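Local coordinates for protein D-alanyl-D-alanine carboxypeptidase (Vibrio cholerae, PDB 5TR7) that probably removes the C-terminal D-alanine from peptidoglycan precursor peptides, as a penicillin-binding serine carboxypeptidase of the peptidase S11 family, at residues D198-G203 with N211-A216; K38-Y43 with A154-A159; K76-V81 with I181-R186; S98-C103 with N137-D142. All coordinates share one frame; numbering follows the deposited sequence.

Interaction 1 (D198-G203 with N211-A216); sequences DGIKTG and NLVSSA
Ile200 to Gly203 pair with Asn211 to Ser214 as neighbouring strands of an antiparallel beta hairpin, at the edge of the five-stranded sheet where strand 196-205 is outermost. The short axes lie 4.7 Å apart and run at 175°. Lys201 and Val213 form a hydrogen-bonded pair, Val213 N reaching Lys201 O at 2.9 Å in a nearly straight bond (173°). Gly203 and Asn211 form the next, with Asn211 N to Gly203 O at 2.7 Å. At the Lys201-Val213 pair the register slips: Ile200 and Lys201 both face Val213, whose O accepts from Ile200 N at 2.7 Å and from Lys201 N at 3.0 Å, both donors in its carbonyl plane, a classic beta bulge. Ile200, which follows a cis peptide bond, sets its side chain slantwise over that of Val213, CD1 lying 3.9 Å from Val213 CG1. Leu212 CD1 lies 3.5 Å from Lys201 O; CG of Leu212 is anti to the backbone N (chi1 -180°), which brings CD1 to the Lys201 carbonyl. Lys201, Thr202 and Gly203 fit the KTG motif of penicillin-binding enzymes. Lys201 NZ, bonded to Thr202 O and to Ser98 OG, is thus fixed by strand and helical-domain partners together, consistent with its predicted substrate-binding role.

Interaction 2 (K38-Y43 with A154-A159); sequences KMMTSY and ALLGQA
Leu156 carries this helix-helix contact against Met39 and Met40, where helix 37-50, whose first turn carries the lysine of the SxxK motif, packs against helix 150-163 in the core of the serine beta-lactamase/penicillin-binding protein fold. The short axes are 10.0 Å apart and cross at 34°, running broadly in the same direction. Apolar packing dominates. Leu156 CD2 lies against the Met40 backbone and against Met39 CB, 3.6 Å from the latter, while Leu156 CD1 meets the Met40 methyl CE, also at 3.6 Å. Met40 reaches it because its chain bends at chi2 (60°) and again at chi3, which turns CE back across Leu156 at about a right angle; Met39 passes the same leucine obliquely. Met121 and Ala125 of helix 114-127 also touch Met40.

The two helices meet here without a hydrogen bond; the polar end of Tyr43 is held outside the two segments, by Asp163 and Gln47, and Trp124 meets the ring edge-to-face. The Ala159 carbonyl O sits at the edge of the Tyr43 ring, in its plane, 3.5 Å from Tyr43 CE2, with Ala159 CB 3.6 Å from that same carbon.

Interaction 3 (K76-V81 with I181-R186); sequences KMFVEV and ITQYNR
Lys76 and Gln183 make the single hydrogen bond of this surface contact, which ties the loop between strands 59-61 and 84-86 to strand 181-184 of a two-stranded antiparallel hairpin. Lys76 offers its carbonyl: Gln183 NE2 donates to Lys76 O at 2.7 Å, with an N-H...O angle of 159°. The donor lies in the carbonyl plane and the acceptor is close to the amide plane, 9° out of it, a coplanar geometry that would hold the amide in its rotation. Gln183 arrives there as an extended chain beyond CG. The lysine's NZ turns to the carbonyl oxygens of Phe71 and Ser74 within its own loop, while its CB covers one face of the Phe78 ring, 4.0 Å above the plane and over its centre.

Met77 starts away from strand 181-184, and its side chain touches Phe176 and Tyr178 of strand 175-178 and Leu90 of helix 87-95, so the loop also meets the partner strand of the hairpin. Its backbone N and those of Phe78 and Val79 are all held by Asp101, so one carboxylate of helix 100-111 takes three successive loop N-H groups.

Phe78 then turns toward strand 181-184. Its ring crosses Gln183 at about a right angle, the ring and amide planes being 38° apart, and NE2 stands at the ring edge, near its plane. Two residues earlier on the strand, Ile181 reaches the same ring, its CD1 3.8 Å from Phe78 CD2.

Interaction 4 (S98-C103 with N137-D142); sequences SGNDAC and NSHGLD
Asn100 meets His139 and Leu141 along its whole side chain, starting with CB, which lies 4.1 Å from His139 CB. CG, anti to the carbonyl carbon (chi1 -66°), carries the amide beside that same His139 CB, at 4.0 Å, and there the amide divides. OD1 lies against His139 CB, at 3.6 Å, and accepts from Lys38 NZ, which also donates to the His139 carbonyl O; the two oxygens converge on the predicted proton acceptor. The ND2 branch instead turns toward Leu141, its nitrogen 3.9 Å from CD2. Asn100 is the third residue of Ser98-Gly99-Asn100, the SXN motif of the serine beta-lactamase/penicillin-binding protein fold, and it starts helix 100-111 just after Gly99 at the N-cap.

One turn on, Cys103 CB lies 3.9 Å from His139 CB and 3.7 Å from Ser138 OG, whose hydroxyl is bonded to Glu114. The loop's shape is kept by Asn137: its OD1 accepts from His139 N (an Asx turn) and from Gly140 N as well (an Asx motif), and its ND2 donates to Leu141 O at 3.1 Å. Farther along, Leu141 N donates to His139 ND1 at 3.2 Å, close to the ring plane, while Asn137 OD1 lies above one face of the His139 ring, offset toward its rim.

How the interactions relate
Three of the four contacts converge on the predicted active site, and interaction 3 lies nearby, the Gln183 side chain about 7 Å from that of Ser98. Interaction 1 supplies Lys201, whose NZ is 2.8 Å from Ser98 OG of interaction 4. Interaction 2 supplies Lys38, whose NZ is 2.8 Å from Asn100 OD1 of interaction 4; Thr41 OG1 to Ser138 O, 2.6 Å, joins the same two contacts. Interactions 1 and 2 pack directly, Ile200 CD1 lying 3.5 Å from Gly157 CA. Interaction 3 links to interaction 4 through Met77 N and Asp101 OD1, 2.8 Å apart. Its Arg186, in the nitrite pocket, touches interaction 1 by CB, 3.5 Å from Thr202 CG2. Interactions 2 and 3 do not touch, their nearest atoms lying about 8 Å apart.

Interaction 1 (D198-G203 with N211-A216)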
loop_
_atom_site.group_PDB
_atom_site.type_symbol
_atom_site.label_atom_id
_atom_site.label_comp_id
_atom_site.label_asym_id
_atom_site.label_seq_id
_atom_site.Cartn_x
_atom_site.Cartn_y
_atom_site.Cartn_z
ATOM N N ASP A 198 5.830 -6.959 9.211
ATOM C CA ASP A 198 6.211 -5.565 9.294
ATOM C C ASP A 198 5.627 -4.708 8.133
ATOM O O ASP A 198 6.072 -3.609 7.890
ATOM C CB ASP A 198 7.762 -5.489 9.410
ATOM C CG ASP A 198 8.471 -6.040 8.185
ATOM O OD1 ASP A 198 7.770 -6.435 7.207
ATOM O OD2 ASP A 198 9.738 -6.103 8.215
ATOM N N GLY A 199 4.607 -5.228 7.456
ATOM C CA GLY A 199 3.913 -4.520 6.413
ATOM C C GLY A 199 2.785 -5.398 5.861
ATOM O O GLY A 199 2.603 -6.519 6.299
ATOM N N ILE A 200 2.074 -4.944 4.844
ATOM C CA ILE A 200 2.327 -3.672 4.198
ATOM C C ILE A 200 1.096 -2.772 4.205
ATOM O O ILE A 200 1.034 -1.795 4.925
ATOM C CB ILE A 200 2.813 -3.869 2.753
ATOM C CG1 ILE A 200 3.909 -4.927 2.696
ATOM C CG2 ILE A 200 3.243 -2.559 2.122
ATOM C CD1 ILE A 200 4.651 -4.987 1.346
ATOM N N LYS A 201 0.102 -3.096 3.410
ATOM C CA LYS A 201 -1.013 -2.202 3.276
ATOM C C LYS A 201 -2.307 -2.940 3.104
ATOM O O LYS A 201 -2.439 -3.900 2.402
ATOM C CB LYS A 201 -0.777 -1.324 2.036
ATOM C CG LYS A 201 -1.776 -0.195 1.801
ATOM C CD LYS A 201 -1.521 0.911 2.788
ATOM C CE LYS A 201 -2.555 2.027 2.683
ATOM N NZ LYS A 201 -3.895 1.723 3.254
ATOM N N THR A 202 -3.296 -2.312 3.611
ATOM C CA THR A 202 -4.617 -2.820 3.657
ATOM C C THR A 202 -5.553 -2.064 2.677
ATOM O O THR A 202 -5.284 -0.984 2.269
ATOM C CB THR A 202 -5.019 -2.574 5.104
ATOM O OG1 THR A 202 -6.099 -3.397 5.442
ATOM C CG2 THR A 202 -5.307 -1.114 5.352
ATOM N N GLY A 203 -6.638 -2.680 2.279
ATOM C CA GLY A 203 -7.633 -1.969 1.439
ATOM C C GLY A 203 -8.884 -2.736 1.224
ATOM O O GLY A 203 -8.945 -3.926 1.573
ATOM N N ASN A 211 -8.787 -6.588 1.267
ATOM C CA ASN A 211 -7.502 -6.937 0.778
ATOM C C ASN A 211 -6.370 -6.672 1.755
ATOM O O ASN A 211 -6.416 -5.725 2.502
ATOM C CB ASN A 211 -7.245 -6.037 -0.410
ATOM C CG ASN A 211 -8.363 -6.077 -1.413
ATOM O OD1 ASN A 211 -8.961 -7.125 -1.661
ATOM N ND2 ASN A 211 -8.649 -4.920 -1.996
ATOM N N LEU A 212 -5.284 -7.440 1.618
ATOM C CA LEU A 212 -4.079 -7.179 2.334
ATOM C C LEU A 212 -2.836 -7.544 1.556
ATOM O O LEU A 212 -2.754 -8.627 1.003
ATOM C CB LEU A 212 -4.059 -7.989 3.633
ATOM C CG LEU A 212 -2.800 -7.781 4.498
ATOM C CD1 LEU A 212 -2.528 -6.324 4.859
ATOM C CD2 LEU A 212 -2.969 -8.577 5.792
ATOM N N VAL A 213 -1.861 -6.653 1.545
ATOM C CA VAL A 213 -0.521 -6.944 1.009
ATOM C C VAL A 213 0.322 -7.036 2.271
ATOM O O VAL A 213 0.450 -6.046 2.966
ATOM C CB VAL A 213 0.027 -5.885 0.074
ATOM C CG1 VAL A 213 1.401 -6.269 -0.422
ATOM C CG2 VAL A 213 -0.842 -5.816 -1.110
ATOM N N SER A 214 0.893 -8.200 2.569
ATOM C CA SER A 214 1.684 -8.343 3.766
ATOM C C SER A 214 3.093 -8.812 3.475
ATOM O O SER A 214 3.332 -9.301 2.406
ATOM C CB SER A 214 1.006 -9.347 4.719
ATOM O OG SER A 214 0.819 -10.601 4.062
ATOM N N SER A 215 4.020 -8.615 4.433
ATOM C CA SER A 215 5.340 -9.137 4.340
ATOM C C SER A 215 5.750 -9.530 5.748
ATOM O O SER A 215 5.387 -8.864 6.678
ATOM C CB SER A 215 6.348 -8.136 3.729
ATOM O OG SER A 215 7.616 -8.741 3.536
ATOM N N ALA A 216 6.577 -10.566 5.872
ATOM C CA ALA A 216 7.032 -11.040 7.148
ATOM C C ALA A 216 8.341 -11.710 7.009
ATOM O O ALA A 216 8.718 -12.136 5.908
ATOM C CB ALA A 216 6.003 -12.061 7.718
#

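Interaction 2 (K38-Y43 with A154-A159)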
loop_
_atom_site.group_PDB
_atom_site.type_symbol
_atom_site.label_atom_id
_atom_site.label_comp_id
_atom_site.label_asym_id
_atom_site.label_seq_id
_atom_site.Cartn_x
_atom_site.Cartn_y
_atom_site.Cartn_z
ATOM N N LYS A 38 -2.141 3.219 -2.813
ATOM C CA LYS A 38 -1.300 4.058 -1.947
ATOM C C LYS A 38 0.092 3.532 -1.825
ATOM O O LYS A 38 1.036 4.298 -1.551
ATOM C CB LYS A 38 -1.928 4.312 -0.617
ATOM C CG LYS A 38 -3.274 5.055 -0.731
ATOM C CD LYS A 38 -3.896 5.410 0.619
ATOM C CE LYS A 38 -5.179 6.227 0.470
ATOM N NZ LYS A 38 -6.321 5.415 0.027
ATOM N N MET A 39 0.267 2.232 -2.047
ATOM C CA MET A 39 1.631 1.697 -2.057
ATOM C C MET A 39 2.426 2.315 -3.208
ATOM O O MET A 39 3.646 2.608 -3.064
ATOM C CB MET A 39 1.634 0.180 -2.232
ATOM C CG MET A 39 1.131 -0.586 -0.984
ATOM S SD MET A 39 1.429 -2.316 -1.134
ATOM C CE MET A 39 0.608 -2.881 -2.570
ATOM N N MET A 40 1.757 2.543 -4.341
ATOM C CA MET A 40 2.500 3.093 -5.495
ATOM C C MET A 40 2.811 4.557 -5.198
ATOM O O MET A 40 3.875 5.059 -5.502
ATOM C CB MET A 40 1.762 2.920 -6.828
ATOM C CG MET A 40 2.555 3.585 -7.991
ATOM S SD MET A 40 4.247 2.919 -8.257
ATOM C CE MET A 40 3.542 1.403 -8.960
ATOM N N THR A 41 1.873 5.236 -4.565
ATOM C CA THR A 41 2.063 6.647 -4.219
ATOM C C THR A 41 3.244 6.804 -3.272
ATOM O O THR A 41 4.128 7.663 -3.477
ATOM C CB THR A 41 0.773 7.207 -3.618
ATOM O OG1 THR A 41 -0.235 7.233 -4.648
ATOM C CG2 THR A 41 0.961 8.607 -3.074
ATOM N N SER A 42 3.294 5.950 -2.264
ATOM C CA SER A 42 4.390 6.024 -1.290
ATOM C C SER A 42 5.699 5.595 -1.970
ATOM O O SER A 42 6.766 6.026 -1.541
ATOM C CB SER A 42 4.146 5.186 -0.065
ATOM O OG SER A 42 4.473 3.843 -0.346
ATOM N N TYR A 43 5.625 4.733 -2.987
ATOM C CA TYR A 43 6.832 4.290 -3.668
ATOM C C TYR A 43 7.442 5.498 -4.372
ATOM O O TYR A 43 8.648 5.768 -4.233
ATOM C CB TYR A 43 6.576 3.113 -4.646
ATOM C CG TYR A 43 7.858 2.614 -5.321
ATOM C CD1 TYR A 43 8.322 3.219 -6.463
ATOM C CD2 TYR A 43 8.614 1.552 -4.795
ATOM C CE1 TYR A 43 9.529 2.845 -7.032
ATOM C CE2 TYR A 43 9.807 1.144 -5.398
ATOM C CZ TYR A 43 10.273 1.794 -6.507
ATOM O OH TYR A 43 11.443 1.414 -7.084
ATOM N N ALA A 154 2.223 -7.696 -5.591
ATOM C CA ALA A 154 3.298 -8.335 -4.883
ATOM C C ALA A 154 4.635 -7.722 -5.279
ATOM O O ALA A 154 5.517 -7.498 -4.423
ATOM C CB ALA A 154 3.327 -9.799 -5.228
ATOM N N LEU A 155 4.815 -7.508 -6.591
ATOM C CA LEU A 155 6.045 -6.879 -7.078
ATOM C C LEU A 155 6.164 -5.519 -6.424
ATOM O O LEU A 155 7.212 -5.148 -6.005
ATOM C CB LEU A 155 6.022 -6.691 -8.615
ATOM C CG LEU A 155 6.181 -7.901 -9.523
ATOM C CD1 LEU A 155 5.924 -7.576 -11.025
ATOM C CD2 LEU A 155 7.535 -8.548 -9.338
ATOM N N LEU A 156 5.048 -4.813 -6.260
ATOM C CA LEU A 156 5.100 -3.485 -5.693
ATOM C C LEU A 156 5.508 -3.508 -4.230
ATOM O O LEU A 156 6.295 -2.676 -3.779
ATOM C CB LEU A 156 3.782 -2.742 -5.896
ATOM C CG LEU A 156 3.663 -1.321 -5.384
ATOM C CD1 LEU A 156 4.675 -0.440 -6.040
ATOM C CD2 LEU A 156 2.303 -0.755 -5.612
ATOM N N GLY A 157 4.917 -4.424 -3.497
ATOM C CA GLY A 157 5.258 -4.573 -2.066
ATOM C C GLY A 157 6.751 -4.904 -1.945
ATOM O O GLY A 157 7.454 -4.349 -1.106
ATOM N N GLN A 158 7.217 -5.853 -2.769
ATOM C CA GLN A 158 8.610 -6.265 -2.778
ATOM C C GLN A 158 9.521 -5.063 -3.089
ATOM O O GLN A 158 10.558 -4.872 -2.438
ATOM C CB GLN A 158 8.831 -7.365 -3.846
ATOM C CG GLN A 158 10.280 -7.818 -4.029
ATOM C CD GLN A 158 10.505 -8.707 -5.239
ATOM O OE1 GLN A 158 10.013 -8.467 -6.320
ATOM N NE2 GLN A 158 11.183 -9.798 -5.015
ATOM N N ALA A 159 9.139 -4.275 -4.089
ATOM C CA ALA A 159 9.929 -3.088 -4.479
ATOM C C ALA A 159 10.007 -2.046 -3.389
ATOM O O ALA A 159 11.013 -1.330 -3.294
ATOM C CB ALA A 159 9.336 -2.448 -5.731
#

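Interaction 3 (K76-V81 with I181-R186)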
loop_
_atom_site.group_PDB
_atom_site.type_symbol
_atom_site.label_atom_id
_atom_site.label_comp_id
_atom_site.label_asym_id
_atom_site.label_seq_id
_atom_site.Cartn_x
_atom_site.Cartn_y
_atom_site.Cartn_z
ATOM N N LYS A 76 -9.367 9.723 5.880
ATOM C CA LYS A 76 -8.704 11.021 5.800
ATOM C C LYS A 76 -7.750 11.294 6.924
ATOM O O LYS A 76 -7.952 10.827 8.074
ATOM C CB LYS A 76 -9.746 12.120 5.926
ATOM C CG LYS A 76 -10.751 12.256 4.782
ATOM C CD LYS A 76 -11.921 13.172 5.200
ATOM C CE LYS A 76 -12.889 12.469 6.177
ATOM N NZ LYS A 76 -13.744 11.435 5.559
ATOM N N MET A 77 -6.724 12.100 6.616
ATOM C CA MET A 77 -5.787 12.565 7.635
ATOM C C MET A 77 -6.378 13.788 8.365
ATOM O O MET A 77 -5.998 14.123 9.508
ATOM C CB MET A 77 -4.483 12.952 6.965
ATOM C CG MET A 77 -3.423 13.555 7.921
ATOM S SD MET A 77 -1.905 13.733 7.010
ATOM C CE MET A 77 -0.981 14.640 8.263
ATOM N N PHE A 78 -7.334 14.426 7.683
ATOM C CA PHE A 78 -8.040 15.618 8.132
ATOM C C PHE A 78 -7.249 16.890 7.946
ATOM O O PHE A 78 -7.080 17.684 8.850
ATOM C CB PHE A 78 -8.637 15.482 9.519
ATOM C CG PHE A 78 -9.728 14.469 9.559
ATOM C CD1 PHE A 78 -10.977 14.776 9.047
ATOM C CD2 PHE A 78 -9.484 13.213 10.018
ATOM C CE1 PHE A 78 -11.978 13.850 9.022
ATOM C CE2 PHE A 78 -10.506 12.264 10.015
ATOM C CZ PHE A 78 -11.755 12.595 9.524
ATOM N N VAL A 79 -6.795 17.050 6.714
ATOM C CA VAL A 79 -5.987 18.168 6.353
ATOM C C VAL A 79 -6.851 19.340 5.883
ATOM O O VAL A 79 -7.872 19.133 5.218
ATOM C CB VAL A 79 -4.970 17.564 5.352
ATOM C CG1 VAL A 79 -4.722 18.359 4.115
ATOM C CG2 VAL A 79 -3.731 17.120 6.120
ATOM N N GLU A 80 -6.453 20.553 6.253
ATOM C CA GLU A 80 -7.180 21.793 5.864
ATOM C C GLU A 80 -6.545 22.720 4.829
ATOM O O GLU A 80 -5.389 23.085 4.929
ATOM C CB GLU A 80 -7.466 22.646 7.075
ATOM C CG GLU A 80 -8.359 21.946 8.110
ATOM C CD GLU A 80 -8.988 22.910 9.093
ATOM O OE1 GLU A 80 -9.558 23.892 8.577
ATOM O OE2 GLU A 80 -8.937 22.673 10.332
ATOM N N VAL A 81 -7.370 23.178 3.901
ATOM C CA VAL A 81 -6.908 24.076 2.828
ATOM C C VAL A 81 -6.301 25.338 3.417
ATOM O O VAL A 81 -6.719 25.816 4.448
ATOM C CB VAL A 81 -8.069 24.462 1.889
ATOM C CG1 VAL A 81 -7.595 25.276 0.679
ATOM C CG2 VAL A 81 -8.746 23.204 1.421
ATOM N N ILE A 181 -6.295 13.934 16.265
ATOM C CA ILE A 181 -7.020 12.772 15.753
ATOM C C ILE A 181 -6.039 11.608 15.555
ATOM O O ILE A 181 -5.114 11.708 14.718
ATOM C CB ILE A 181 -7.736 13.103 14.439
ATOM C CG1 ILE A 181 -8.741 14.253 14.723
ATOM C CG2 ILE A 181 -8.462 11.860 13.905
ATOM C CD1 ILE A 181 -9.399 14.823 13.491
ATOM N N THR A 182 -6.218 10.543 16.366
ATOM C CA THR A 182 -5.374 9.367 16.346
ATOM C C THR A 182 -6.059 8.284 15.562
ATOM O O THR A 182 -7.216 7.995 15.802
ATOM C CB THR A 182 -5.071 8.856 17.755
ATOM O OG1 THR A 182 -4.317 9.833 18.451
ATOM C CG2 THR A 182 -4.208 7.570 17.751
ATOM N N GLN A 183 -5.346 7.684 14.596
ATOM C CA GLN A 183 -5.892 6.610 13.782
ATOM C C GLN A 183 -4.866 5.486 13.807
ATOM O O GLN A 183 -3.662 5.721 13.854
ATOM C CB GLN A 183 -6.171 7.090 12.369
ATOM C CG GLN A 183 -6.890 8.429 12.375
ATOM C CD GLN A 183 -7.484 8.864 11.032
ATOM O OE1 GLN A 183 -8.251 8.126 10.468
ATOM N NE2 GLN A 183 -7.237 10.110 10.592
ATOM N N TYR A 184 -5.378 4.272 13.827
ATOM C CA TYR A 184 -4.598 3.072 13.832
ATOM C C TYR A 184 -4.342 2.488 12.474
ATOM O O TYR A 184 -5.137 2.554 11.589
ATOM C CB TYR A 184 -5.249 1.971 14.736
ATOM C CG TYR A 184 -5.099 2.371 16.158
ATOM C CD1 TYR A 184 -6.033 3.225 16.746
ATOM C CD2 TYR A 184 -3.936 2.062 16.881
ATOM C CE1 TYR A 184 -5.865 3.690 18.050
ATOM C CE2 TYR A 184 -3.755 2.522 18.180
ATOM C CZ TYR A 184 -4.728 3.327 18.757
ATOM O OH TYR A 184 -4.532 3.770 20.033
ATOM N N ASN A 185 -3.187 1.863 12.359
ATOM C CA ASN A 185 -2.855 1.122 11.188
ATOM C C ASN A 185 -3.799 -0.070 11.167
ATOM O O ASN A 185 -3.853 -0.791 12.145
ATOM C CB ASN A 185 -1.396 0.638 11.289
ATOM C CG ASN A 185 -0.882 0.132 10.026
ATOM O OD1 ASN A 185 -1.593 -0.566 9.297
ATOM N ND2 ASN A 185 0.397 0.502 9.714
ATOM N N ARG A 186 -4.558 -0.239 10.098
ATOM C CA ARG A 186 -5.528 -1.325 9.906
ATOM C C ARG A 186 -4.898 -2.686 9.642
ATOM O O ARG A 186 -5.605 -3.684 9.526
ATOM C CB ARG A 186 -6.405 -0.962 8.685
ATOM C CG ARG A 186 -7.481 0.088 8.837
ATOM C CD ARG A 186 -8.875 -0.590 8.948
ATOM N NE ARG A 186 -9.884 0.121 8.151
ATOM C CZ ARG A 186 -11.018 -0.393 7.637
ATOM N NH1 ARG A 186 -11.801 0.369 6.902
ATOM N NH2 ARG A 186 -11.383 -1.644 7.775
#

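Interaction 4 (S98-C103 with N137-D142)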
loop_
_atom_site.group_PDB
_atom_site.type_symbol
_atom_site.label_atom_id
_atom_site.label_comp_id
_atom_site.label_asym_id
_atom_site.label_seq_id
_atom_site.Cartn_x
_atom_site.Cartn_y
_atom_site.Cartn_z
ATOM N N SER A 98 -4.058 5.871 5.748
ATOM C CA SER A 98 -4.696 5.616 4.455
ATOM C C SER A 98 -5.511 6.848 4.062
ATOM O O SER A 98 -6.595 6.754 3.481
ATOM C CB SER A 98 -5.596 4.339 4.580
ATOM O OG SER A 98 -5.755 3.768 3.312
ATOM N N GLY A 99 -4.983 8.026 4.342
ATOM C CA GLY A 99 -5.737 9.257 4.064
ATOM C C GLY A 99 -5.689 9.707 2.606
ATOM O O GLY A 99 -4.629 9.967 2.081
ATOM N N ASN A 100 -6.830 9.741 1.940
ATOM C CA ASN A 100 -6.892 10.165 0.552
ATOM C C ASN A 100 -6.484 11.623 0.332
ATOM O O ASN A 100 -5.934 11.964 -0.732
ATOM C CB ASN A 100 -8.312 10.009 0.018
ATOM C CG ASN A 100 -8.772 8.588 -0.077
ATOM O OD1 ASN A 100 -7.998 7.665 -0.093
ATOM N ND2 ASN A 100 -10.054 8.426 -0.136
ATOM N N ASP A 101 -6.856 12.482 1.305
ATOM C CA ASP A 101 -6.509 13.901 1.281
ATOM C C ASP A 101 -4.979 14.075 1.221
ATOM O O ASP A 101 -4.423 14.805 0.338
ATOM C CB ASP A 101 -7.196 14.689 2.422
ATOM C CG ASP A 101 -6.950 14.084 3.861
ATOM O OD1 ASP A 101 -6.463 12.933 3.953
ATOM O OD2 ASP A 101 -7.270 14.770 4.896
ATOM N N ALA A 102 -4.284 13.342 2.087
ATOM C CA ALA A 102 -2.824 13.425 2.134
ATOM C C ALA A 102 -2.184 12.931 0.822
ATOM O O ALA A 102 -1.107 13.393 0.459
ATOM C CB ALA A 102 -2.274 12.614 3.288
ATOM N N CYS A 103 -2.841 11.972 0.158
ATOM C CA CYS A 103 -2.337 11.457 -1.131
ATOM C C CYS A 103 -2.304 12.548 -2.159
ATOM O O CYS A 103 -1.276 12.776 -2.813
ATOM C CB CYS A 103 -3.174 10.312 -1.685
ATOM S SG CYS A 103 -2.992 8.767 -0.799
ATOM N N ASN A 137 -5.148 7.891 -10.499
ATOM C CA ASN A 137 -5.093 8.886 -9.475
ATOM C C ASN A 137 -4.121 8.402 -8.379
ATOM O O ASN A 137 -3.706 7.251 -8.406
ATOM C CB ASN A 137 -6.512 9.110 -8.951
ATOM C CG ASN A 137 -7.052 7.902 -8.268
ATOM O OD1 ASN A 137 -6.401 7.297 -7.409
ATOM N ND2 ASN A 137 -8.251 7.548 -8.623
ATOM N N SER A 138 -3.810 9.262 -7.407
ATOM C CA SER A 138 -2.884 8.945 -6.340
ATOM C C SER A 138 -3.473 8.222 -5.118
ATOM O O SER A 138 -2.712 7.866 -4.183
ATOM C CB SER A 138 -2.279 10.235 -5.859
ATOM O OG SER A 138 -3.307 11.103 -5.340
ATOM N N HIS A 139 -4.783 7.955 -5.089
ATOM C CA HIS A 139 -5.366 7.347 -3.864
ATOM C C HIS A 139 -6.109 6.037 -4.013
ATOM O O HIS A 139 -6.242 5.325 -3.003
ATOM C CB HIS A 139 -6.257 8.369 -3.159
ATOM C CG HIS A 139 -7.129 9.104 -4.112
ATOM N ND1 HIS A 139 -8.211 8.519 -4.705
ATOM C CD2 HIS A 139 -7.062 10.358 -4.611
ATOM C CE1 HIS A 139 -8.804 9.383 -5.511
ATOM N NE2 HIS A 139 -8.129 10.517 -5.462
ATOM N N GLY A 140 -6.585 5.705 -5.215
ATOM C CA GLY A 140 -7.307 4.472 -5.433
ATOM C C GLY A 140 -8.830 4.514 -5.631
ATOM O O GLY A 140 -9.428 3.507 -5.926
ATOM N N LEU A 141 -9.474 5.659 -5.533
ATOM C CA LEU A 141 -10.944 5.650 -5.694
ATOM C C LEU A 141 -11.233 5.214 -7.098
ATOM O O LEU A 141 -10.501 5.569 -8.010
ATOM C CB LEU A 141 -11.546 7.021 -5.381
ATOM C CG LEU A 141 -11.363 7.465 -3.904
ATOM C CD1 LEU A 141 -11.901 8.885 -3.703
ATOM C CD2 LEU A 141 -12.023 6.489 -2.914
ATOM N N ASP A 142 -12.250 4.358 -7.265
ATOM C CA ASP A 142 -12.646 3.789 -8.550
ATOM C C ASP A 142 -12.674 4.490 -9.860
ATOM O O ASP A 142 -13.245 5.546 -9.986
ATOM C CB ASP A 142 -14.172 3.569 -8.585
ATOM C CG ASP A 142 -14.568 2.179 -8.296
ATOM O OD1 ASP A 142 -13.872 1.471 -7.531
ATOM O OD2 ASP A 142 -15.610 1.824 -8.856
#